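Local coordinates for adherence and virulence protein A (Streptococcus pneumoniae, PDB 6PON) that probably acts in pneumococcal adherence and virulence as a fibronectin-binding protein of the NFACT family, at residues Phe6-Ile11 and Arg98-Thr103; Leu130-Ser135 and Ser160-Pro165. All blocks are in the same frame, centred on the assembly; numbering follows the deposited sequence.

Interaction 1 (Phe6-Ile11 and Arg98-Thr103)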
ATOM      1  N   PHE B   6      13.970 -12.758 -11.388  1.00 20.12           N
ATOM      2  CA  PHE B   6      14.192 -11.450 -10.781  1.00 20.99           C
ATOM      3  C   PHE B   6      15.678 -11.174 -10.605  1.00 22.12           C
ATOM      4  O   PHE B   6      16.168 -10.105 -10.989  1.00 22.08           O
ATOM      5  CB  PHE B   6      13.453 -11.388  -9.436  1.00 18.38           C
ATOM      6  CG  PHE B   6      13.643 -10.096  -8.684  1.00 21.41           C
ATOM      7  CD1 PHE B   6      13.152  -8.900  -9.187  1.00 20.97           C
ATOM      8  CD2 PHE B   6      14.277 -10.087  -7.457  1.00 17.92           C
ATOM      9  CE1 PHE B   6      13.315  -7.713  -8.486  1.00 24.71           C
ATOM     10  CE2 PHE B   6      14.437  -8.907  -6.746  1.00 23.55           C
ATOM     11  CZ  PHE B   6      13.958  -7.722  -7.249  1.00 20.65           C
ATOM     12  N   PHE B   7      16.415 -12.130 -10.021  1.00 20.39           N
ATOM     13  CA  PHE B   7      17.865 -11.988  -9.918  1.00 21.12           C
ATOM     14  C   PHE B   7      18.496 -11.825 -11.292  1.00 21.96           C
ATOM     15  O   PHE B   7      19.363 -10.964 -11.505  1.00 21.73           O
ATOM     16  CB  PHE B   7      18.463 -13.199  -9.211  1.00 20.13           C
ATOM     17  CG  PHE B   7      19.921 -13.045  -8.869  1.00 24.95           C
ATOM     18  CD1 PHE B   7      20.906 -13.477  -9.751  1.00 23.87           C
ATOM     19  CD2 PHE B   7      20.307 -12.482  -7.659  1.00 21.92           C
ATOM     20  CE1 PHE B   7      22.250 -13.336  -9.443  1.00 21.99           C
ATOM     21  CE2 PHE B   7      21.646 -12.340  -7.340  1.00 27.62           C
ATOM     22  CZ  PHE B   7      22.628 -12.766  -8.241  1.00 21.99           C
ATOM     23  N   LEU B   8      18.074 -12.659 -12.240  1.00 19.42           N
ATOM     24  CA  LEU B   8      18.673 -12.643 -13.566  1.00 20.02           C
ATOM     25  C   LEU B   8      18.418 -11.320 -14.265  1.00 20.50           C
ATOM     26  O   LEU B   8      19.267 -10.852 -15.031  1.00 24.09           O
ATOM     27  CB  LEU B   8      18.124 -13.814 -14.379  1.00 21.13           C
ATOM     28  CG  LEU B   8      18.597 -14.064 -15.811  1.00 22.23           C
ATOM     29  CD1 LEU B   8      20.093 -14.213 -15.817  1.00 16.30           C
ATOM     30  CD2 LEU B   8      17.910 -15.316 -16.398  1.00 17.40           C
ATOM     31  N   HIS B   9      17.265 -10.690 -13.996  1.00 19.25           N
ATOM     32  CA  HIS B   9      17.014  -9.362 -14.547  1.00 19.99           C
ATOM     33  C   HIS B   9      18.115  -8.398 -14.149  1.00 22.58           C
ATOM     34  O   HIS B   9      18.548  -7.568 -14.959  1.00 23.53           O
ATOM     35  CB  HIS B   9      15.648  -8.841 -14.089  1.00 25.14           C
ATOM     36  CG  HIS B   9      15.378  -7.411 -14.467  1.00 18.73           C
ATOM     37  ND1 HIS B   9      14.494  -7.058 -15.463  1.00 20.14           N
ATOM     38  CD2 HIS B   9      15.860  -6.250 -13.965  1.00 18.09           C
ATOM     39  CE1 HIS B   9      14.455  -5.743 -15.569  1.00 21.12           C
ATOM     40  NE2 HIS B   9      15.274  -5.228 -14.669  1.00 21.58           N
ATOM     41  N   HIS B  10      18.599  -8.506 -12.909  1.00 25.19           N
ATOM     42  CA  HIS B  10      19.642  -7.595 -12.456  1.00 25.02           C
ATOM     43  C   HIS B  10      20.983  -7.926 -13.096  1.00 25.90           C
ATOM     44  O   HIS B  10      21.652  -7.037 -13.637  1.00 26.82           O
ATOM     45  CB  HIS B  10      19.730  -7.607 -10.928  1.00 24.46           C
ATOM     46  CG  HIS B  10      18.621  -6.848 -10.269  1.00 24.72           C
ATOM     47  ND1 HIS B  10      18.782  -5.573  -9.767  1.00 26.30           N
ATOM     48  CD2 HIS B  10      17.322  -7.169 -10.066  1.00 23.18           C
ATOM     49  CE1 HIS B  10      17.638  -5.154  -9.263  1.00 25.83           C
ATOM     50  NE2 HIS B  10      16.733  -6.100  -9.441  1.00 25.09           N
ATOM     51  N   ILE B  11      21.392  -9.198 -13.068  1.00 26.04           N
ATOM     52  CA  ILE B  11      22.750  -9.493 -13.518  1.00 29.20           C
ATOM     53  C   ILE B  11      22.881  -9.358 -15.033  1.00 25.86           C
ATOM     54  O   ILE B  11      23.969  -9.052 -15.539  1.00 25.80           O
ATOM     55  CB  ILE B  11      23.214 -10.884 -13.041  1.00 29.82           C
ATOM     56  CG1 ILE B  11      24.744 -10.995 -13.218  1.00 29.05           C
ATOM     57  CG2 ILE B  11      22.480 -11.985 -13.803  1.00 25.87           C
ATOM     58  CD1 ILE B  11      25.418 -12.084 -12.379  1.00 24.43           C
ATOM     59  N   ARG B  98      13.985 -17.565 -16.635  1.00 20.49           N
ATOM     60  CA  ARG B  98      15.383 -17.918 -16.381  1.00 19.45           C
ATOM     61  C   ARG B  98      16.058 -18.426 -17.658  1.00 23.95           C
ATOM     62  O   ARG B  98      16.517 -19.564 -17.753  1.00 23.25           O
ATOM     63  CB  ARG B  98      15.472 -18.945 -15.255  1.00 19.09           C
ATOM     64  CG  ARG B  98      15.100 -18.405 -13.839  1.00 23.95           C
ATOM     65  CD  ARG B  98      14.716 -19.541 -12.888  1.00 16.95           C
ATOM     66  NE  ARG B  98      13.704 -20.336 -13.570  1.00 29.17           N
ATOM     67  CZ  ARG B  98      13.436 -21.613 -13.322  1.00 31.26           C
ATOM     68  NH1 ARG B  98      14.118 -22.278 -12.395  1.00 34.77           N
ATOM     69  NH2 ARG B  98      12.509 -22.234 -14.041  1.00 35.09           N
ATOM     70  N   ILE B  99      16.117 -17.540 -18.654  1.00 20.47           N
ATOM     71  CA  ILE B  99      16.703 -17.833 -19.959  1.00 19.24           C
ATOM     72  C   ILE B  99      17.467 -16.613 -20.440  1.00 18.02           C
ATOM     73  O   ILE B  99      16.916 -15.505 -20.464  1.00 16.42           O
ATOM     74  CB  ILE B  99      15.641 -18.198 -21.012  1.00 19.73           C
ATOM     75  CG1 ILE B  99      14.669 -19.224 -20.458  1.00 17.93           C
ATOM     76  CG2 ILE B  99      16.322 -18.698 -22.300  1.00 16.82           C
ATOM     77  CD1 ILE B  99      13.670 -19.675 -21.444  1.00 15.67           C
ATOM     78  N   VAL B 100      18.710 -16.819 -20.879  1.00 18.56           N
ATOM     79  CA  VAL B 100      19.520 -15.747 -21.448  1.00 17.55           C
ATOM     80  C   VAL B 100      19.957 -16.122 -22.851  1.00 17.27           C
ATOM     81  O   VAL B 100      20.381 -17.256 -23.106  1.00 18.08           O
ATOM     82  CB  VAL B 100      20.753 -15.418 -20.588  1.00 21.08           C
ATOM     83  CG1 VAL B 100      21.573 -14.354 -21.273  1.00 15.35           C
ATOM     84  CG2 VAL B 100      20.311 -14.960 -19.209  1.00 19.67           C
ATOM     85  N   GLU B 101      19.873 -15.146 -23.753  1.00 22.17           N
ATOM     86  CA  GLU B 101      20.270 -15.303 -25.139  1.00 19.52           C
ATOM     87  C   GLU B 101      21.368 -14.299 -25.457  1.00 23.84           C
ATOM     88  O   GLU B 101      21.232 -13.100 -25.181  1.00 20.63           O
ATOM     89  CB  GLU B 101      19.082 -15.128 -26.081  1.00 19.15           C
ATOM     90  CG  GLU B 101      18.044 -16.235 -25.904  1.00 20.60           C
ATOM     91  CD  GLU B 101      16.899 -16.136 -26.879  1.00 22.23           C
ATOM     92  OE1 GLU B 101      16.732 -15.073 -27.503  1.00 27.56           O
ATOM     93  OE2 GLU B 101      16.171 -17.133 -27.028  1.00 26.20           O
ATOM     94  N   ILE B 102      22.450 -14.814 -26.032  1.00 20.67           N
ATOM     95  CA  ILE B 102      23.630 -14.054 -26.384  1.00 20.72           C
ATOM     96  C   ILE B 102      23.780 -14.186 -27.888  1.00 23.49           C
ATOM     97  O   ILE B 102      24.074 -15.282 -28.394  1.00 20.22           O
ATOM     98  CB  ILE B 102      24.884 -14.572 -25.665  1.00 18.93           C
ATOM     99  CG1 ILE B 102      24.706 -14.460 -24.153  1.00 18.20           C
ATOM    100  CG2 ILE B 102      26.127 -13.830 -26.194  1.00 15.96           C
ATOM    101  CD1 ILE B 102      25.761 -15.170 -23.346  1.00 17.10           C
ATOM    102  N   THR B 103      23.578 -13.089 -28.605  1.00 19.47           N
ATOM    103  CA  THR B 103      23.726 -13.111 -30.049  1.00 25.12           C
ATOM    104  C   THR B 103      25.144 -12.698 -30.415  1.00 24.20           C
ATOM    105  O   THR B 103      25.701 -11.744 -29.852  1.00 22.29           O
ATOM    106  CB  THR B 103      22.702 -12.202 -30.730  1.00 23.08           C
ATOM    107  OG1 THR B 103      21.409 -12.487 -30.202  1.00 28.95           O
ATOM    108  CG2 THR B 103      22.653 -12.493 -32.193  1.00 23.41           C
TER

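Interaction 2 (Leu130-Ser135 and Ser160-Pro165)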
ATOM      1  N   LEU B 130      22.874 -24.180 -25.117  1.00 17.98           N
ATOM      2  CA  LEU B 130      22.635 -24.499 -26.512  1.00 17.24           C
ATOM      3  C   LEU B 130      23.201 -23.389 -27.376  1.00 19.15           C
ATOM      4  O   LEU B 130      23.135 -22.210 -27.012  1.00 20.82           O
ATOM      5  CB  LEU B 130      21.128 -24.676 -26.805  1.00 18.04           C
ATOM      6  CG  LEU B 130      20.286 -25.513 -25.816  1.00 23.54           C
ATOM      7  CD1 LEU B 130      19.656 -24.650 -24.688  1.00 22.24           C
ATOM      8  CD2 LEU B 130      19.222 -26.357 -26.522  1.00 21.29           C
ATOM      9  N   LEU B 131      23.776 -23.777 -28.507  1.00 17.31           N
ATOM     10  CA  LEU B 131      24.183 -22.857 -29.558  1.00 21.06           C
ATOM     11  C   LEU B 131      23.263 -23.091 -30.751  1.00 23.03           C
ATOM     12  O   LEU B 131      23.083 -24.227 -31.192  1.00 21.06           O
ATOM     13  CB  LEU B 131      25.648 -23.073 -29.952  1.00 19.87           C
ATOM     14  CG  LEU B 131      26.190 -22.044 -30.954  1.00 22.98           C
ATOM     15  CD1 LEU B 131      26.391 -20.643 -30.317  1.00 15.73           C
ATOM     16  CD2 LEU B 131      27.454 -22.540 -31.622  1.00 21.88           C
ATOM     17  N   VAL B 132      22.644 -22.032 -31.241  1.00 20.09           N
ATOM     18  CA  VAL B 132      21.616 -22.159 -32.259  1.00 20.88           C
ATOM     19  C   VAL B 132      22.001 -21.264 -33.417  1.00 20.97           C
ATOM     20  O   VAL B 132      22.358 -20.100 -33.205  1.00 23.86           O
ATOM     21  CB  VAL B 132      20.228 -21.782 -31.714  1.00 21.96           C
ATOM     22  CG1 VAL B 132      19.203 -21.797 -32.826  1.00 21.93           C
ATOM     23  CG2 VAL B 132      19.841 -22.729 -30.616  1.00 21.93           C
ATOM     24  N   ASP B 133      21.943 -21.802 -34.636  1.00 25.18           N
ATOM     25  CA  ASP B 133      22.246 -20.965 -35.787  1.00 27.02           C
ATOM     26  C   ASP B 133      21.110 -19.996 -36.038  1.00 24.53           C
ATOM     27  O   ASP B 133      19.947 -20.390 -36.064  1.00 25.13           O
ATOM     28  CB  ASP B 133      22.487 -21.777 -37.042  1.00 32.03           C
ATOM     29  CG  ASP B 133      22.757 -20.882 -38.218  1.00 32.11           C
ATOM     30  OD1 ASP B 133      21.791 -20.454 -38.870  1.00 38.55           O
ATOM     31  OD2 ASP B 133      23.934 -20.553 -38.444  1.00 36.35           O
ATOM     32  N   LYS B 134      21.464 -18.737 -36.289  1.00 28.79           N
ATOM     33  CA  LYS B 134      20.487 -17.654 -36.255  1.00 35.02           C
ATOM     34  C   LYS B 134      19.537 -17.690 -37.453  1.00 44.92           C
ATOM     35  O   LYS B 134      18.356 -17.335 -37.316  1.00 44.85           O
ATOM     36  CB  LYS B 134      21.225 -16.317 -36.182  1.00 34.57           C
ATOM     37  CG  LYS B 134      20.343 -15.094 -36.206  1.00 38.23           C
ATOM     38  CD  LYS B 134      19.866 -14.734 -34.823  1.00 37.67           C
ATOM     39  CE  LYS B 134      19.122 -13.410 -34.823  1.00 34.03           C
ATOM     40  NZ  LYS B 134      18.511 -13.172 -33.497  1.00 34.70           N
ATOM     41  N   SER B 135      20.022 -18.111 -38.628  1.00 42.86           N
ATOM     42  CA  SER B 135      19.168 -18.143 -39.813  1.00 44.84           C
ATOM     43  C   SER B 135      18.316 -19.409 -39.848  1.00 45.00           C
ATOM     44  O   SER B 135      17.083 -19.338 -39.908  1.00 51.41           O
ATOM     45  CB  SER B 135      20.013 -18.024 -41.082  1.00 46.24           C
ATOM     46  OG  SER B 135      21.206 -18.770 -40.961  1.00 47.59           O
ATOM     47  N   SER B 160      18.433 -30.460 -34.850  1.00 33.10           N
ATOM     48  CA  SER B 160      17.045 -30.190 -34.509  1.00 31.88           C
ATOM     49  C   SER B 160      16.798 -28.688 -34.448  1.00 35.82           C
ATOM     50  O   SER B 160      17.685 -27.900 -34.098  1.00 32.01           O
ATOM     51  CB  SER B 160      16.671 -30.821 -33.159  1.00 31.51           C
ATOM     52  OG  SER B 160      16.691 -32.242 -33.198  1.00 34.29           O
ATOM     53  N   THR B 161      15.570 -28.297 -34.796  1.00 34.71           N
ATOM     54  CA  THR B 161      15.160 -26.906 -34.692  1.00 32.62           C
ATOM     55  C   THR B 161      14.917 -26.559 -33.231  1.00 35.35           C
ATOM     56  O   THR B 161      14.347 -27.356 -32.478  1.00 32.71           O
ATOM     57  CB  THR B 161      13.900 -26.672 -35.520  1.00 38.35           C
ATOM     58  OG1 THR B 161      14.142 -27.100 -36.865  1.00 35.72           O
ATOM     59  CG2 THR B 161      13.512 -25.191 -35.519  1.00 33.89           C
ATOM     60  N   TYR B 162      15.386 -25.380 -32.821  1.00 30.07           N
ATOM     61  CA  TYR B 162      15.299 -25.004 -31.413  1.00 28.96           C
ATOM     62  C   TYR B 162      13.855 -24.734 -31.023  1.00 28.51           C
ATOM     63  O   TYR B 162      13.118 -24.048 -31.737  1.00 31.72           O
ATOM     64  CB  TYR B 162      16.155 -23.767 -31.111  1.00 21.76           C
ATOM     65  CG  TYR B 162      16.015 -23.269 -29.688  1.00 21.98           C
ATOM     66  CD1 TYR B 162      16.630 -23.936 -28.627  1.00 24.20           C
ATOM     67  CD2 TYR B 162      15.250 -22.148 -29.395  1.00 21.09           C
ATOM     68  CE1 TYR B 162      16.493 -23.487 -27.310  1.00 19.78           C
ATOM     69  CE2 TYR B 162      15.106 -21.693 -28.093  1.00 21.84           C
ATOM     70  CZ  TYR B 162      15.725 -22.366 -27.056  1.00 23.72           C
ATOM     71  OH  TYR B 162      15.578 -21.896 -25.762  1.00 23.97           O
ATOM     72  N   ILE B 163      13.456 -25.274 -29.877  1.00 27.09           N
ATOM     73  CA  ILE B 163      12.157 -24.995 -29.284  1.00 26.43           C
ATOM     74  C   ILE B 163      12.392 -24.490 -27.872  1.00 27.31           C
ATOM     75  O   ILE B 163      13.136 -25.118 -27.105  1.00 25.59           O
ATOM     76  CB  ILE B 163      11.253 -26.241 -29.240  1.00 29.39           C
ATOM     77  CG1 ILE B 163      11.175 -26.924 -30.612  1.00 27.74           C
ATOM     78  CG2 ILE B 163       9.881 -25.844 -28.726  1.00 27.31           C
ATOM     79  CD1 ILE B 163      10.680 -28.379 -30.551  1.00 26.63           C
ATOM     80  N   ALA B 164      11.745 -23.373 -27.526  1.00 20.64           N
ATOM     81  CA  ALA B 164      11.861 -22.816 -26.191  1.00 24.28           C
ATOM     82  C   ALA B 164      11.210 -23.743 -25.174  1.00 26.49           C
ATOM     83  O   ALA B 164      10.356 -24.557 -25.517  1.00 24.12           O
ATOM     84  CB  ALA B 164      11.198 -21.442 -26.114  1.00 24.41           C
ATOM     85  N   PRO B 165      11.590 -23.628 -23.911  1.00 23.20           N
ATOM     86  CA  PRO B 165      10.936 -24.412 -22.882  1.00 29.32           C
ATOM     87  C   PRO B 165       9.456 -24.086 -22.802  1.00 34.05           C
ATOM     88  O   PRO B 165       9.009 -23.009 -23.227  1.00 36.08           O
ATOM     89  CB  PRO B 165      11.674 -23.992 -21.599  1.00 22.39           C
ATOM     90  CG  PRO B 165      13.013 -23.589 -22.083  1.00 24.78           C
ATOM     91  CD  PRO B 165      12.751 -22.892 -23.387  1.00 21.38           C
TER

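Interaction 1 (Phe6-Ile11 and Arg98-Thr103)
Leu8 meets Val100 with the two arms of its isobutyl fork. Leu8 CD1 lies 3.5 Å from Val100 CG2, and Leu8 CD2 lies 3.7 Å from the same methyl. The valine methyl therefore sits against the open end of the fork. The side chains cross obliquely. Leu8 CG is anti to the backbone N (chi1 -179°), which carries the fork off the helix and onto the strand. Val100 has CG1 in that position, and this leaves CG2, anti to the carbonyl carbon, as the methyl that touches. Leu8 CD2 also rests on the backbone where the strand starts, 3.6 Å from Ile99 N and 3.6 Å from Arg98 CA. This is helix-on-sheet packing in what appears to be a two-sheet beta sandwich. Helix 5-19 meets the five-stranded sheet here. Leu8 and Val100 both also touch Ile59, in a strand of the four-stranded sheet. Ile99 points away from the helix and packs on Ile119 and, with Arg98, on Met123. Elsewhere on the helix, Phe6 and Phe7 make ring contacts with phenylalanines of the second subunit, and His10 ND1 is hydrogen-bonded to Thr230 OG1 of that subunit.

Interaction 2 (Leu130-Ser135 and Ser160-Pro165)
Asp133 OD1 is gripped by three groups at the end of strand 128-133. Ser135 OG donates to it at 2.7 Å, on the syn lone pair. Ser135 N adds a bent bond (129°), and Ser136 N a third bond. Together they hold an Asx turn, although its defining bond from Ser135 N is weak. The contact with the loop lies upstream, where Leu130 and Val132 meet Tyr162. Tyr162 CG is anti to the backbone N (chi1 175°), and its ring reaches along the sheet past both residues. The side chains of Leu130 and Val132 each run at about a right angle to that of Tyr162. Leu130 CD2 comes to the ring edge, near its plane, 4.0 Å from Tyr162 CE1. Val132 works at the root of the ring. Its CG2 is 3.9 Å and its CG1 4.0 Å from Tyr162 CB. The long loop after strand 139-142 thus lies over a face of the five-stranded sheet. Tyr162 also packs on Ile119 of strand 113-121, and its OH is hydrogen-bonded to Glu121 OE2. With no hydrogen bond between the segments, the hold is apolar packing, and the bond to Glu121 fixes the far end of the ring.

In the fold
Interaction 1 closes along the chain before interaction 2 opens, and their centres lie about 17 Å apart. Both use the five-stranded antiparallel sheet. Strand 99-107 is second across it and strand 128-133 fourth, with strand 113-121 between them. The contacts lie on opposite faces. Val100 faces helix 5-19 and the four-stranded sheet, while its neighbour Ile99 faces the loop of residues 160-165. There the two interactions touch, with Ile99 CD1 3.9 Å from Pro165 CD. Helix 5-19 packs on one face, which the four-stranded sheet and helix 74-83 also help to cover, and the loop lies on the other. Interaction 1 thus probably links the sheet to the subunit interface, whereas interaction 2 stays within one chain.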